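Phosphoribosylaminoimidazole carboxylase, ATPase subunit (Thermus thermophilus, PDB 3AW8) probably catalyses the ATP-dependent carboxylation of 5-aminoimidazole ribonucleotide with bicarbonate to N5-carboxyaminoimidazole ribonucleotide, a step of de novo purine biosynthesis. Local coordinates at residues Phe47-Glu50 against Gly51-Leu54; Val263-Ser266 against Gly267-Thr270; Gln223-Ala226 against Glu227-Leu231. All coordinates share one frame; numbering follows the deposited sequence.

Contact 1: residues Phe47-Glu50 against Gly51-Leu54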
ATOM      1  N   PHE A  47      12.843 -25.409  -7.528  1.00 45.99           N
ATOM      2  CA  PHE A  47      12.765 -25.614  -6.082  1.00 47.82           C
ATOM      3  C   PHE A  47      13.505 -26.867  -5.641  1.00 48.38           C
ATOM      4  O   PHE A  47      13.903 -26.984  -4.484  1.00 48.60           O
ATOM      5  CB  PHE A  47      11.306 -25.703  -5.630  1.00 47.35           C
ATOM      6  CG  PHE A  47      10.543 -24.426  -5.805  1.00 50.20           C
ATOM      7  CD1 PHE A  47      10.880 -23.293  -5.069  1.00 48.24           C
ATOM      8  CD2 PHE A  47       9.493 -24.344  -6.720  1.00 50.76           C
ATOM      9  CE1 PHE A  47      10.184 -22.100  -5.240  1.00 49.15           C
ATOM     10  CE2 PHE A  47       8.793 -23.156  -6.898  1.00 49.96           C
ATOM     11  CZ  PHE A  47       9.136 -22.031  -6.160  1.00 48.87           C
ATOM     12  N   LEU A  48      13.688 -27.801  -6.568  1.00 49.21           N
ATOM     13  CA  LEU A  48      14.386 -29.032  -6.249  1.00 51.15           C
ATOM     14  C   LEU A  48      15.860 -28.989  -6.634  1.00 52.18           C
ATOM     15  O   LEU A  48      16.565 -29.995  -6.535  1.00 53.68           O
ATOM     16  CB  LEU A  48      13.683 -30.220  -6.902  1.00 50.47           C
ATOM     17  CG  LEU A  48      12.293 -30.428  -6.298  1.00 51.09           C
ATOM     18  CD1 LEU A  48      11.652 -31.671  -6.894  1.00 48.85           C
ATOM     19  CD2 LEU A  48      12.403 -30.535  -4.776  1.00 48.70           C
ATOM     20  N   ASP A  49      16.314 -27.817  -7.075  1.00 52.02           N
ATOM     21  CA  ASP A  49      17.714 -27.609  -7.421  1.00 52.39           C
ATOM     22  C   ASP A  49      18.337 -27.154  -6.104  1.00 52.41           C
ATOM     23  O   ASP A  49      18.283 -25.975  -5.747  1.00 53.37           O
ATOM     24  CB  ASP A  49      17.846 -26.519  -8.489  1.00 54.13           C
ATOM     25  CG  ASP A  49      19.290 -26.059  -8.697  1.00 58.31           C
ATOM     26  OD1 ASP A  49      19.519 -25.271  -9.644  1.00 59.34           O
ATOM     27  OD2 ASP A  49      20.191 -26.465  -7.921  1.00 58.09           O
ATOM     28  N   GLU A  50      18.911 -28.103  -5.376  1.00 51.58           N
ATOM     29  CA  GLU A  50      19.503 -27.823  -4.076  1.00 49.69           C
ATOM     30  C   GLU A  50      20.460 -26.640  -4.115  1.00 47.79           C
ATOM     31  O   GLU A  50      20.518 -25.857  -3.165  1.00 46.44           O
ATOM     32  CB  GLU A  50      20.219 -29.070  -3.552  1.00 50.68           C
ATOM     33  CG  GLU A  50      20.336 -29.127  -2.046  1.00 52.22           C
ATOM     34  CD  GLU A  50      20.753 -30.497  -1.548  1.00 54.09           C
ATOM     35  OE1 GLU A  50      20.613 -30.745  -0.332  1.00 55.37           O
ATOM     36  OE2 GLU A  50      21.223 -31.321  -2.364  1.00 54.18           O
ATOM     37  N   GLY A  51      21.198 -26.506  -5.215  1.00 46.67           N
ATOM     38  CA  GLY A  51      22.139 -25.406  -5.343  1.00 45.08           C
ATOM     39  C   GLY A  51      21.449 -24.060  -5.240  1.00 45.28           C
ATOM     40  O   GLY A  51      21.833 -23.207  -4.437  1.00 43.71           O
ATOM     41  N   ALA A  52      20.414 -23.870  -6.054  1.00 45.42           N
ATOM     42  CA  ALA A  52      19.665 -22.624  -6.052  1.00 43.49           C
ATOM     43  C   ALA A  52      18.990 -22.428  -4.701  1.00 42.24           C
ATOM     44  O   ALA A  52      18.955 -21.321  -4.168  1.00 41.83           O
ATOM     45  CB  ALA A  52      18.633 -22.646  -7.162  1.00 43.36           C
ATOM     46  N   LEU A  53      18.472 -23.515  -4.141  1.00 41.67           N
ATOM     47  CA  LEU A  53      17.795 -23.452  -2.859  1.00 42.04           C
ATOM     48  C   LEU A  53      18.696 -22.854  -1.782  1.00 43.81           C
ATOM     49  O   LEU A  53      18.344 -21.853  -1.162  1.00 43.29           O
ATOM     50  CB  LEU A  53      17.341 -24.849  -2.427  1.00 41.66           C
ATOM     51  CG  LEU A  53      15.914 -24.994  -1.892  1.00 42.83           C
ATOM     52  CD1 LEU A  53      15.842 -26.177  -0.965  1.00 43.20           C
ATOM     53  CD2 LEU A  53      15.503 -23.764  -1.138  1.00 45.81           C
ATOM     54  N   LEU A  54      19.862 -23.468  -1.565  1.00 46.38           N
ATOM     55  CA  LEU A  54      20.812 -23.006  -0.547  1.00 47.25           C
ATOM     56  C   LEU A  54      21.400 -21.616  -0.823  1.00 47.18           C
ATOM     57  O   LEU A  54      21.657 -20.846   0.104  1.00 43.01           O
ATOM     58  CB  LEU A  54      21.934 -24.032  -0.392  1.00 48.67           C
ATOM     59  CG  LEU A  54      21.433 -25.427   0.004  1.00 51.28           C
ATOM     60  CD1 LEU A  54      22.590 -26.402  -0.015  1.00 50.61           C
ATOM     61  CD2 LEU A  54      20.781 -25.385   1.387  1.00 51.64           C
TER
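Asp49 caps the N-terminus of helix 50-57, its carboxylate reaching the first amides of the helix, those of Gly51 and Ala52. One oxygen does the work: OD2 of Asp49 accepts a weak, bent bond from Gly51 N at 2.9 Å. A longer, straighter but still weak bond comes to Asp49 OD2 from Ala52 N at 3.2 Å. The carboxylate comes back over the helix end because CG stands anti to the backbone N (chi1 169°), next to the carbonyl carbon. OD1, turned aside, rests near the methyl group of Ala52, with Asp49 OD1 to Ala52 CB at 3.7 Å. A short acid suits this place, since its carboxylate can meet amides that have no preceding turn to receive them.

Behind the cap the ordinary helical pattern takes over. Leu53 N bonds to Asp49 O at 2.9 Å, so the same residue serves the helix with both side chain and carbonyl, and Leu54 N reaches Glu50 O at 2.9 Å in an almost straight bond. Glu50 and Leu54, one turn apart, run side by side; the CG of Glu50 lies 4.1 Å from CD1 of Leu54. Beyond this aliphatic touch, the carboxylate of Glu50 makes a salt bridge through OE1 to Arg77 of helix 72-81.

Further out, Leu53 packs on Ala74 and Leu78 of that helix and on Leu28 of strand 25-29, while Phe47 meets the ring of Phe67. The turn thus joins strand 41-44, an outer strand of the parallel, Rossmann-like preATP-grasp sheet, to the helix after it, with Leu53 turned into the core and the two acids at the margin. The Asp49 carboxylate, at the positive end of the helix dipole, is probably stabilised in its charged form and in turn favours the helix start, while the charge of Glu50 is answered by Arg77.

Contact 2: residues Val263-Ser266 against Gly267-Thr270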
ATOM      1  N   VAL A 263      -1.411 -16.548   2.404  1.00 32.30           N
ATOM      2  CA  VAL A 263      -2.326 -15.487   2.069  1.00 31.03           C
ATOM      3  C   VAL A 263      -3.113 -16.081   0.915  1.00 33.61           C
ATOM      4  O   VAL A 263      -2.593 -16.903   0.157  1.00 30.95           O
ATOM      5  CB  VAL A 263      -1.586 -14.231   1.631  1.00 31.67           C
ATOM      6  CG1 VAL A 263      -1.017 -13.535   2.859  1.00 29.93           C
ATOM      7  CG2 VAL A 263      -0.477 -14.593   0.632  1.00 29.43           C
ATOM      8  N   HIS A 264      -4.365 -15.666   0.785  1.00 36.27           N
ATOM      9  CA  HIS A 264      -5.244 -16.236  -0.222  1.00 36.65           C
ATOM     10  C   HIS A 264      -5.909 -15.184  -1.094  1.00 36.49           C
ATOM     11  O   HIS A 264      -6.090 -14.042  -0.672  1.00 35.24           O
ATOM     12  CB  HIS A 264      -6.295 -17.080   0.504  1.00 37.82           C
ATOM     13  CG  HIS A 264      -7.049 -18.015  -0.379  1.00 39.60           C
ATOM     14  ND1 HIS A 264      -8.311 -17.735  -0.854  1.00 39.03           N
ATOM     15  CD2 HIS A 264      -6.729 -19.241  -0.858  1.00 40.50           C
ATOM     16  CE1 HIS A 264      -8.737 -18.749  -1.586  1.00 41.04           C
ATOM     17  NE2 HIS A 264      -7.797 -19.675  -1.604  1.00 40.95           N
ATOM     18  N   ASN A 265      -6.264 -15.596  -2.309  1.00 35.93           N
ATOM     19  CA  ASN A 265      -6.908 -14.748  -3.302  1.00 35.84           C
ATOM     20  C   ASN A 265      -8.198 -14.126  -2.775  1.00 37.57           C
ATOM     21  O   ASN A 265      -8.509 -12.969  -3.071  1.00 37.77           O
ATOM     22  CB  ASN A 265      -7.204 -15.582  -4.547  1.00 33.68           C
ATOM     23  CG  ASN A 265      -7.529 -14.737  -5.770  1.00 34.87           C
ATOM     24  OD1 ASN A 265      -7.563 -15.259  -6.886  1.00 33.58           O
ATOM     25  ND2 ASN A 265      -7.770 -13.435  -5.574  1.00 30.99           N
ATOM     26  N   SER A 266      -8.945 -14.891  -1.990  1.00 38.57           N
ATOM     27  CA  SER A 266     -10.201 -14.406  -1.434  1.00 39.06           C
ATOM     28  C   SER A 266      -9.976 -13.342  -0.362  1.00 37.78           C
ATOM     29  O   SER A 266     -10.916 -12.926   0.302  1.00 39.91           O
ATOM     30  CB  SER A 266     -10.990 -15.566  -0.829  1.00 38.29           C
ATOM     31  OG  SER A 266     -10.391 -15.997   0.378  1.00 41.20           O
ATOM     32  N   GLY A 267      -8.735 -12.900  -0.191  1.00 36.43           N
ATOM     33  CA  GLY A 267      -8.453 -11.895   0.818  1.00 35.06           C
ATOM     34  C   GLY A 267      -7.772 -10.634   0.310  1.00 37.11           C
ATOM     35  O   GLY A 267      -7.411  -9.759   1.102  1.00 36.06           O
ATOM     36  N   HIS A 268      -7.596 -10.520  -1.004  1.00 36.54           N
ATOM     37  CA  HIS A 268      -6.935  -9.350  -1.548  1.00 37.36           C
ATOM     38  C   HIS A 268      -7.670  -8.074  -1.216  1.00 38.00           C
ATOM     39  O   HIS A 268      -7.084  -6.997  -1.264  1.00 40.42           O
ATOM     40  CB  HIS A 268      -6.772  -9.473  -3.056  1.00 39.47           C
ATOM     41  CG  HIS A 268      -5.905 -10.617  -3.466  1.00 40.33           C
ATOM     42  ND1 HIS A 268      -5.021 -11.222  -2.597  1.00 39.65           N
ATOM     43  CD2 HIS A 268      -5.775 -11.261  -4.650  1.00 40.24           C
ATOM     44  CE1 HIS A 268      -4.385 -12.193  -3.230  1.00 39.92           C
ATOM     45  NE2 HIS A 268      -4.825 -12.237  -4.475  1.00 40.89           N
ATOM     46  N   TRP A 269      -8.950  -8.185  -0.873  1.00 37.64           N
ATOM     47  CA  TRP A 269      -9.739  -6.997  -0.534  1.00 37.72           C
ATOM     48  C   TRP A 269      -9.250  -6.341   0.766  1.00 38.87           C
ATOM     49  O   TRP A 269      -9.580  -5.186   1.042  1.00 37.84           O
ATOM     50  CB  TRP A 269     -11.216  -7.354  -0.375  1.00 36.08           C
ATOM     51  CG  TRP A 269     -11.462  -8.323   0.740  1.00 36.91           C
ATOM     52  CD1 TRP A 269     -11.391  -9.686   0.672  1.00 36.41           C
ATOM     53  CD2 TRP A 269     -11.742  -8.004   2.107  1.00 36.37           C
ATOM     54  NE1 TRP A 269     -11.605 -10.234   1.913  1.00 36.93           N
ATOM     55  CE2 TRP A 269     -11.824  -9.224   2.812  1.00 37.06           C
ATOM     56  CE3 TRP A 269     -11.926  -6.806   2.807  1.00 38.39           C
ATOM     57  CZ2 TRP A 269     -12.087  -9.282   4.188  1.00 36.67           C
ATOM     58  CZ3 TRP A 269     -12.185  -6.864   4.181  1.00 39.06           C
ATOM     59  CH2 TRP A 269     -12.264  -8.096   4.853  1.00 37.59           C
ATOM     60  N   THR A 270      -8.465  -7.071   1.559  1.00 37.53           N
ATOM     61  CA  THR A 270      -7.985  -6.530   2.822  1.00 38.77           C
ATOM     62  C   THR A 270      -6.919  -5.452   2.671  1.00 40.47           C
ATOM     63  O   THR A 270      -6.581  -4.769   3.647  1.00 39.72           O
ATOM     64  CB  THR A 270      -7.445  -7.637   3.769  1.00 39.69           C
ATOM     65  OG1 THR A 270      -6.254  -8.210   3.223  1.00 39.57           O
ATOM     66  CG2 THR A 270      -8.492  -8.730   3.974  1.00 38.43           C
TER
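His268 lays its imidazole against the backbone and amide of Asn265, three residues earlier. The CA of Asn265 sits over one face of the ring, 3.7 Å from the centroid and 22° off its normal, a CH-pi contact. The side-chain amide of Asn265 is inclined by 31° to the imidazole, and its ND2 approaches CD2 of His268 to 3.1 Å. This follows from the asparagine holding CG anti to its own N (chi1 -165°), while OD1 bonds to Lys335 and Asn304. A flat, polar ring suits the place: it can take a CA-H on its face and still meet the ring of His338.

Among the backbone bonds, Gly267 N donates to His264 O at 2.9 Å, arriving well above the carbonyl plane, and His268 N makes a weak bond to Asn265 O at 3.3 Å. These i to i+3 links wind Asn265 to Gly267 into a short 3-10 turn, followed by a type I beta turn from Gly267 to Thr270. Together they form the loop leaving strand 253-260 of the ATP-grasp domain, which carries the predicted ATP ligands Asn257 and Glu258; the side chain of His264 lies near the bound AMP.

Side-chain hydrogen bonds add to both turns. ND1 of His264 accepts from Ser266 N at 3.1 Å and also pairs with Ser266 OG at 3.0 Å; that hydroxyl bonds onward to Ser182. Thr270 N closes the beta turn onto Gly267 O, and its OG1 adds a second bond to the same oxygen, at 2.9 Å, while accepting from Gln278 N.

At the indole of Trp269, Ser266 O lies in the ring plane at the edge, 3.2 Å from NE1, and CG2 of Thr270 sits over the centre of one face. Pro197 and Val199 of strand 193-204 also touch this indole.

Contact 3: residues Gln223-Ala226 against Glu227-Leu231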
ATOM      1  N   GLN A 223     -19.820 -16.537  12.229  1.00 75.05           N
ATOM      2  CA  GLN A 223     -18.455 -16.038  12.380  1.00 73.95           C
ATOM      3  C   GLN A 223     -17.693 -16.845  13.422  1.00 74.59           C
ATOM      4  O   GLN A 223     -16.635 -17.411  13.132  1.00 74.82           O
ATOM      5  CB  GLN A 223     -18.455 -14.561  12.793  1.00 72.25           C
ATOM      6  CG  GLN A 223     -18.086 -13.603  11.671  1.00 70.12           C
ATOM      7  CD  GLN A 223     -16.664 -13.799  11.172  1.00 68.22           C
ATOM      8  OE1 GLN A 223     -16.385 -13.612   9.995  1.00 67.64           O
ATOM      9  NE2 GLN A 223     -15.761 -14.165  12.069  1.00 66.87           N
ATOM     10  N   LYS A 224     -18.232 -16.891  14.636  1.00 74.66           N
ATOM     11  CA  LYS A 224     -17.601 -17.627  15.721  1.00 73.94           C
ATOM     12  C   LYS A 224     -17.377 -19.083  15.333  1.00 72.77           C
ATOM     13  O   LYS A 224     -16.370 -19.690  15.703  1.00 71.68           O
ATOM     14  CB  LYS A 224     -18.470 -17.546  16.976  1.00 76.36           C
ATOM     15  CG  LYS A 224     -18.099 -16.413  17.929  1.00 78.69           C
ATOM     16  CD  LYS A 224     -18.101 -15.052  17.245  1.00 80.43           C
ATOM     17  CE  LYS A 224     -17.680 -13.952  18.216  1.00 80.95           C
ATOM     18  NZ  LYS A 224     -16.345 -14.217  18.832  1.00 81.03           N
ATOM     19  N   LYS A 225     -18.326 -19.630  14.581  1.00 71.70           N
ATOM     20  CA  LYS A 225     -18.266 -21.014  14.126  1.00 71.57           C
ATOM     21  C   LYS A 225     -16.986 -21.210  13.307  1.00 70.91           C
ATOM     22  O   LYS A 225     -16.153 -22.069  13.621  1.00 70.39           O
ATOM     23  CB  LYS A 225     -19.516 -21.322  13.279  1.00 72.00           C
ATOM     24  CG  LYS A 225     -19.873 -22.808  13.116  1.00 72.78           C
ATOM     25  CD  LYS A 225     -21.273 -22.954  12.489  1.00 73.35           C
ATOM     26  CE  LYS A 225     -21.724 -24.410  12.336  1.00 73.73           C
ATOM     27  NZ  LYS A 225     -20.975 -25.183  11.297  1.00 74.60           N
ATOM     28  N   ALA A 226     -16.836 -20.393  12.267  1.00 68.88           N
ATOM     29  CA  ALA A 226     -15.671 -20.444  11.391  1.00 66.58           C
ATOM     30  C   ALA A 226     -14.383 -20.188  12.165  1.00 64.52           C
ATOM     31  O   ALA A 226     -13.394 -20.902  12.008  1.00 62.84           O
ATOM     32  CB  ALA A 226     -15.821 -19.415  10.279  1.00 67.23           C
ATOM     33  N   GLU A 227     -14.399 -19.162  13.006  1.00 63.26           N
ATOM     34  CA  GLU A 227     -13.225 -18.826  13.790  1.00 63.62           C
ATOM     35  C   GLU A 227     -12.826 -19.975  14.704  1.00 63.94           C
ATOM     36  O   GLU A 227     -11.640 -20.240  14.902  1.00 63.02           O
ATOM     37  CB  GLU A 227     -13.486 -17.559  14.604  1.00 63.11           C
ATOM     38  CG  GLU A 227     -13.705 -16.327  13.744  1.00 65.38           C
ATOM     39  CD  GLU A 227     -13.744 -15.045  14.551  1.00 67.09           C
ATOM     40  OE1 GLU A 227     -12.804 -14.820  15.337  1.00 69.57           O
ATOM     41  OE2 GLU A 227     -14.705 -14.260  14.401  1.00 68.48           O
ATOM     42  N   ALA A 228     -13.824 -20.662  15.252  1.00 65.09           N
ATOM     43  CA  ALA A 228     -13.585 -21.787  16.146  1.00 64.57           C
ATOM     44  C   ALA A 228     -12.867 -22.911  15.398  1.00 65.59           C
ATOM     45  O   ALA A 228     -11.864 -23.459  15.876  1.00 64.85           O
ATOM     46  CB  ALA A 228     -14.902 -22.282  16.704  1.00 63.92           C
ATOM     47  N   TYR A 229     -13.381 -23.258  14.223  1.00 65.04           N
ATOM     48  CA  TYR A 229     -12.759 -24.302  13.425  1.00 66.15           C
ATOM     49  C   TYR A 229     -11.328 -23.875  13.089  1.00 65.93           C
ATOM     50  O   TYR A 229     -10.393 -24.678  13.143  1.00 65.85           O
ATOM     51  CB  TYR A 229     -13.535 -24.523  12.122  1.00 68.79           C
ATOM     52  CG  TYR A 229     -14.975 -24.966  12.291  1.00 71.08           C
ATOM     53  CD1 TYR A 229     -15.315 -25.991  13.172  1.00 72.59           C
ATOM     54  CD2 TYR A 229     -15.987 -24.406  11.517  1.00 72.32           C
ATOM     55  CE1 TYR A 229     -16.627 -26.453  13.275  1.00 73.23           C
ATOM     56  CE2 TYR A 229     -17.304 -24.860  11.609  1.00 75.07           C
ATOM     57  CZ  TYR A 229     -17.618 -25.888  12.489  1.00 74.42           C
ATOM     58  OH  TYR A 229     -18.909 -26.367  12.557  1.00 73.71           O
ATOM     59  N   ALA A 230     -11.163 -22.599  12.755  1.00 65.08           N
ATOM     60  CA  ALA A 230      -9.858 -22.062  12.388  1.00 63.22           C
ATOM     61  C   ALA A 230      -8.852 -22.120  13.527  1.00 62.77           C
ATOM     62  O   ALA A 230      -7.677 -22.419  13.310  1.00 62.54           O
ATOM     63  CB  ALA A 230     -10.007 -20.635  11.903  1.00 62.70           C
ATOM     64  N   LEU A 231      -9.311 -21.832  14.740  1.00 62.37           N
ATOM     65  CA  LEU A 231      -8.436 -21.848  15.904  1.00 62.31           C
ATOM     66  C   LEU A 231      -7.924 -23.267  16.128  1.00 63.46           C
ATOM     67  O   LEU A 231      -6.742 -23.489  16.429  1.00 62.78           O
ATOM     68  CB  LEU A 231      -9.198 -21.376  17.142  1.00 61.78           C
ATOM     69  CG  LEU A 231      -8.465 -20.415  18.080  1.00 61.52           C
ATOM     70  CD1 LEU A 231      -9.319 -20.184  19.310  1.00 60.33           C
ATOM     71  CD2 LEU A 231      -7.111 -20.975  18.468  1.00 60.01           C
TER
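Lys225 turns CG away from its backbone N (chi1 -160°), and Tyr229 places its own CG beside the backbone N, which sets the two side chains alongside each other one turn apart. The lysine chain then bends at its last torsion (chi4 -70°), bringing NZ into the plane of the phenol at its edge, where it donates to Tyr229 OH at 2.7 Å. On the way, CG of Lys225 brushes CE2 of the Tyr229 ring at 3.6 Å, while the carbonyl oxygen of Lys225 stands over one face, near the rim. Lysine suits the place because its methylenes lie along the ring while the amine still reaches the phenol oxygen.

Gln223 and Glu227 form a second i to i+4 pair: NE2 of the glutamine gives a weak, bent bond to OE2 of the glutamate at 2.6 Å, amide and carboxylate crossing at 66°. Ala226 and Ala230, small enough to sit close, face Leu183 of strand 179-187, whereas Tyr229 packs on Leu254, Val109 and Pro110. Helix 220-237 is thereby laid against strands 179-187, 193-204 and 253-260 of the large antiparallel sheet.

A phenylalanine in place of Tyr229 would probably keep the ring packing but leave the ammonium of Lys225 without its phenol partner. With Glu253 only a long, weak ion partner, the phenol oxygen is probably a main protein partner of this partly exposed ammonium, helping to hold the lysine chain along the ring.

Overall arrangement
Contact 1 belongs to the preATP-grasp domain, whereas contacts 2 and 3 both fall in the ATP-grasp domain, whose residues form most of the AMP pocket. Contact 2 lies near the middle of the chain, its centre about 8 Å from that of the chain, and its His264 side chain is about 8 Å from the bound AMP. Contact 3 is its neighbour, with centres about 18 Å apart and nearest atoms about 8 Å apart; its Lys225 side chain is about 12 Å from that of Val175, an AMP-binding residue. Contact 1 is remote, its centre about 29 Å from that of contact 2 and 38 Å from that of contact 3, across the chain's centre from the latter.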